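Local coordinates for protein extracellular ligand-binding receptor (Desulfohalobium retbaense DSM 5692, PDB 5ERE) that probably senses small molecules outside the cell and binds 2-oxo-4-methylpentanoic acid, cytosine and calcium, at residues A[23-28]-A[36-41]. Residues are numbered along the deposited sequence; the frame is centred on the assembly and turned at random.
Sequences RAVELA and FEIVFK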
ATOM      1  N   ARG A  23     -19.354 -13.271  19.143  1.00 32.36           N
ATOM      2  CA  ARG A  23     -20.066 -14.162  18.242  1.00 32.57           C
ATOM      3  C   ARG A  23     -19.160 -14.991  17.345  1.00 40.82           C
ATOM      4  O   ARG A  23     -19.351 -16.227  17.199  1.00 36.91           O
ATOM      5  CB  ARG A  23     -21.005 -13.314  17.386  1.00 36.40           C
ATOM      6  CG  ARG A  23     -22.166 -12.822  18.174  1.00 29.30           C
ATOM      7  CD  ARG A  23     -23.034 -11.870  17.341  1.00 32.02           C
ATOM      8  NE  ARG A  23     -24.248 -11.522  18.055  1.00 33.67           N
ATOM      9  CZ  ARG A  23     -25.133 -10.627  17.620  1.00 38.08           C
ATOM     10  NH1 ARG A  23     -24.926  -9.975  16.493  1.00 37.02           N
ATOM     11  NH2 ARG A  23     -26.219 -10.383  18.319  1.00 38.75           N
ATOM     12  N   ALA A  24     -18.160 -14.340  16.736  1.00 29.63           N
ATOM     13  CA  ALA A  24     -17.333 -15.055  15.787  1.00 33.62           C
ATOM     14  C   ALA A  24     -16.457 -16.111  16.497  1.00 34.98           C
ATOM     15  O   ALA A  24     -16.250 -17.202  15.979  1.00 39.24           O
ATOM     16  CB  ALA A  24     -16.516 -14.123  15.021  1.00 29.29           C
ATOM     17  N   VAL A  25     -15.999 -15.781  17.701  1.00 34.15           N
ATOM     18  CA  VAL A  25     -15.173 -16.657  18.508  1.00 34.72           C
ATOM     19  C   VAL A  25     -15.939 -17.890  18.937  1.00 40.99           C
ATOM     20  O   VAL A  25     -15.396 -18.994  18.915  1.00 38.27           O
ATOM     21  CB  VAL A  25     -14.652 -15.923  19.727  1.00 42.84           C
ATOM     22  CG1 VAL A  25     -14.133 -16.872  20.777  1.00 42.85           C
ATOM     23  CG2 VAL A  25     -13.556 -14.994  19.286  1.00 39.61           C
ATOM     24  N   GLU A  26     -17.190 -17.696  19.329  1.00 37.80           N
ATOM     25  CA  GLU A  26     -17.995 -18.795  19.806  1.00 40.24           C
ATOM     26  C   GLU A  26     -18.387 -19.678  18.652  1.00 45.91           C
ATOM     27  O   GLU A  26     -18.369 -20.893  18.800  1.00 42.26           O
ATOM     28  CB  GLU A  26     -19.219 -18.320  20.560  1.00 44.81           C
ATOM     29  CG  GLU A  26     -18.812 -17.549  21.814  1.00 60.07           C
ATOM     30  CD  GLU A  26     -19.688 -17.815  23.000  1.00 58.94           C
ATOM     31  OE1 GLU A  26     -19.415 -18.812  23.709  1.00 55.78           O
ATOM     32  OE2 GLU A  26     -20.628 -17.019  23.223  1.00 61.08           O
ATOM     33  N   LEU A  27     -18.689 -19.086  17.502  1.00 42.16           N
ATOM     34  CA  LEU A  27     -19.012 -19.882  16.316  1.00 44.09           C
ATOM     35  C   LEU A  27     -17.815 -20.760  15.864  1.00 48.50           C
ATOM     36  O   LEU A  27     -17.959 -21.953  15.540  1.00 48.91           O
ATOM     37  CB  LEU A  27     -19.465 -18.948  15.204  1.00 37.70           C
ATOM     38  CG  LEU A  27     -19.973 -19.591  13.923  1.00 46.18           C
ATOM     39  CD1 LEU A  27     -21.259 -20.328  14.191  1.00 56.43           C
ATOM     40  CD2 LEU A  27     -20.218 -18.504  12.930  1.00 52.35           C
ATOM     41  N   ALA A  28     -16.632 -20.156  15.887  1.00 37.51           N
ATOM     42  CA  ALA A  28     -15.378 -20.779  15.504  1.00 44.24           C
ATOM     43  C   ALA A  28     -15.015 -21.964  16.415  1.00 46.23           C
ATOM     44  O   ALA A  28     -14.507 -22.997  15.952  1.00 47.90           O
ATOM     45  CB  ALA A  28     -14.281 -19.748  15.531  1.00 36.88           C
ATOM     46  N   PHE A  36      -9.532 -25.383  22.840  1.00 63.82           N
ATOM     47  CA  PHE A  36      -9.312 -24.627  24.069  1.00 53.66           C
ATOM     48  C   PHE A  36     -10.632 -24.046  24.580  1.00 55.52           C
ATOM     49  O   PHE A  36     -11.612 -23.989  23.839  1.00 50.40           O
ATOM     50  CB  PHE A  36      -8.274 -23.525  23.839  1.00 50.53           C
ATOM     51  CG  PHE A  36      -8.638 -22.536  22.754  1.00 50.81           C
ATOM     52  CD1 PHE A  36      -8.270 -22.742  21.432  1.00 53.65           C
ATOM     53  CD2 PHE A  36      -9.338 -21.414  23.057  1.00 49.52           C
ATOM     54  CE1 PHE A  36      -8.612 -21.824  20.431  1.00 47.07           C
ATOM     55  CE2 PHE A  36      -9.677 -20.473  22.054  1.00 57.63           C
ATOM     56  CZ  PHE A  36      -9.303 -20.679  20.749  1.00 54.04           C
ATOM     57  N   GLU A  37     -10.659 -23.674  25.858  1.00 47.64           N
ATOM     58  CA  GLU A  37     -11.810 -23.007  26.456  1.00 53.12           C
ATOM     59  C   GLU A  37     -11.600 -21.480  26.409  1.00 48.55           C
ATOM     60  O   GLU A  37     -10.474 -21.003  26.583  1.00 41.74           O
ATOM     61  CB  GLU A  37     -12.016 -23.461  27.902  1.00 56.94           C
ATOM     62  CG  GLU A  37     -12.040 -24.966  28.094  1.00 73.75           C
ATOM     63  CD  GLU A  37     -13.438 -25.503  28.271  1.00 90.51           C
ATOM     64  OE1 GLU A  37     -13.779 -25.890  29.412  1.00 90.73           O
ATOM     65  OE2 GLU A  37     -14.193 -25.536  27.271  1.00 98.86           O
ATOM     66  N   ILE A  38     -12.685 -20.746  26.183  1.00 44.88           N
ATOM     67  CA  ILE A  38     -12.670 -19.283  26.153  1.00 41.35           C
ATOM     68  C   ILE A  38     -13.276 -18.726  27.416  1.00 41.61           C
ATOM     69  O   ILE A  38     -14.294 -19.230  27.872  1.00 43.38           O
ATOM     70  CB  ILE A  38     -13.465 -18.721  24.961  1.00 49.35           C
ATOM     71  CG1 ILE A  38     -12.713 -18.951  23.654  1.00 63.08           C
ATOM     72  CG2 ILE A  38     -13.703 -17.231  25.108  1.00 49.41           C
ATOM     73  CD1 ILE A  38     -11.455 -18.179  23.531  1.00 66.05           C
ATOM     74  N   VAL A  39     -12.664 -17.691  27.987  1.00 43.55           N
ATOM     75  CA  VAL A  39     -13.380 -16.845  28.936  1.00 35.59           C
ATOM     76  C   VAL A  39     -13.267 -15.371  28.466  1.00 40.92           C
ATOM     77  O   VAL A  39     -12.226 -14.917  27.999  1.00 38.81           O
ATOM     78  CB  VAL A  39     -12.876 -17.036  30.387  1.00 44.19           C
ATOM     79  CG1 VAL A  39     -13.007 -18.515  30.801  1.00 49.56           C
ATOM     80  CG2 VAL A  39     -11.447 -16.597  30.558  1.00 47.79           C
ATOM     81  N   PHE A  40     -14.389 -14.673  28.530  1.00 34.66           N
ATOM     82  CA  PHE A  40     -14.495 -13.318  28.028  1.00 36.66           C
ATOM     83  C   PHE A  40     -14.356 -12.369  29.198  1.00 37.12           C
ATOM     84  O   PHE A  40     -14.855 -12.656  30.291  1.00 38.51           O
ATOM     85  CB  PHE A  40     -15.822 -13.089  27.334  1.00 34.47           C
ATOM     86  CG  PHE A  40     -15.956 -13.809  26.036  1.00 33.61           C
ATOM     87  CD1 PHE A  40     -15.333 -13.320  24.900  1.00 32.67           C
ATOM     88  CD2 PHE A  40     -16.710 -14.971  25.955  1.00 32.79           C
ATOM     89  CE1 PHE A  40     -15.452 -13.975  23.708  1.00 32.24           C
ATOM     90  CE2 PHE A  40     -16.862 -15.628  24.750  1.00 38.53           C
ATOM     91  CZ  PHE A  40     -16.229 -15.138  23.624  1.00 38.04           C
ATOM     92  N   LYS A  41     -13.639 -11.277  28.978  1.00 42.98           N
ATOM     93  CA  LYS A  41     -13.583 -10.194  29.953  1.00 34.53           C
ATOM     94  C   LYS A  41     -13.919  -8.865  29.258  1.00 41.37           C
ATOM     95  O   LYS A  41     -13.742  -8.702  28.034  1.00 37.31           O
ATOM     96  CB  LYS A  41     -12.209 -10.117  30.626  1.00 44.07           C
ATOM     97  CG  LYS A  41     -11.783 -11.391  31.396  1.00 45.59           C
ATOM     98  CD  LYS A  41     -12.648 -11.619  32.625  1.00 48.67           C
ATOM     99  CE  LYS A  41     -12.197 -12.864  33.383  1.00 50.98           C
ATOM    100  NZ  LYS A  41     -13.266 -13.369  34.282  1.00 55.32           N
TER
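Val25 reaches from the helix to the strand with one methyl, CG1, which lies 3.8 Å from Ile38 CG1 and 3.9 Å from CZ of Phe40. CG1 stands anti to the backbone N (chi1 164°), and this turn carries it to the strand, where it touches both side chains. A compact, branched valine suits this buried place, since one methyl serves both neighbours. The Phe40 ring comes from the opposite direction with CZ leading, long and flat enough to span from strand to helix, and meets the methyl obliquely. Glu26 CG meets the ring side-on, almost level with it, 4.0 Å from CZ, and the carboxyl carbon CD also lies along the CE2-CZ edge. The carboxylate plane stands steeply to the ring, at 73°. Glutamate fits this exposed margin because its aliphatic stem packs while its charged end can stay at the surface. Branched Ile38 offers CG1 to Val25 and CG2 to one Phe40 face, 3.5 Å above the ring plane and displaced from its centre. Replacing Phe40 with an alanine would probably open a gap between helix and strand, taking from Val25 CG1 and the Glu26 methylene their aromatic partner. No hydrogen bond joins the segments; the axes of 23-28 and 37-41 come within 10.2 Å and run nearly antiparallel, at 164°. Helix 15-32 and strand 37-42 complete a beta-alpha-beta crossover from strand 3-8, to which backbone hydrogen bonds from Val39 and Lys41 tie the outermost strand through Val4 and Val6. Val25 also touches Cys263 of helix 254-271, while Arg23 and Ala24 pack on helix 239-248.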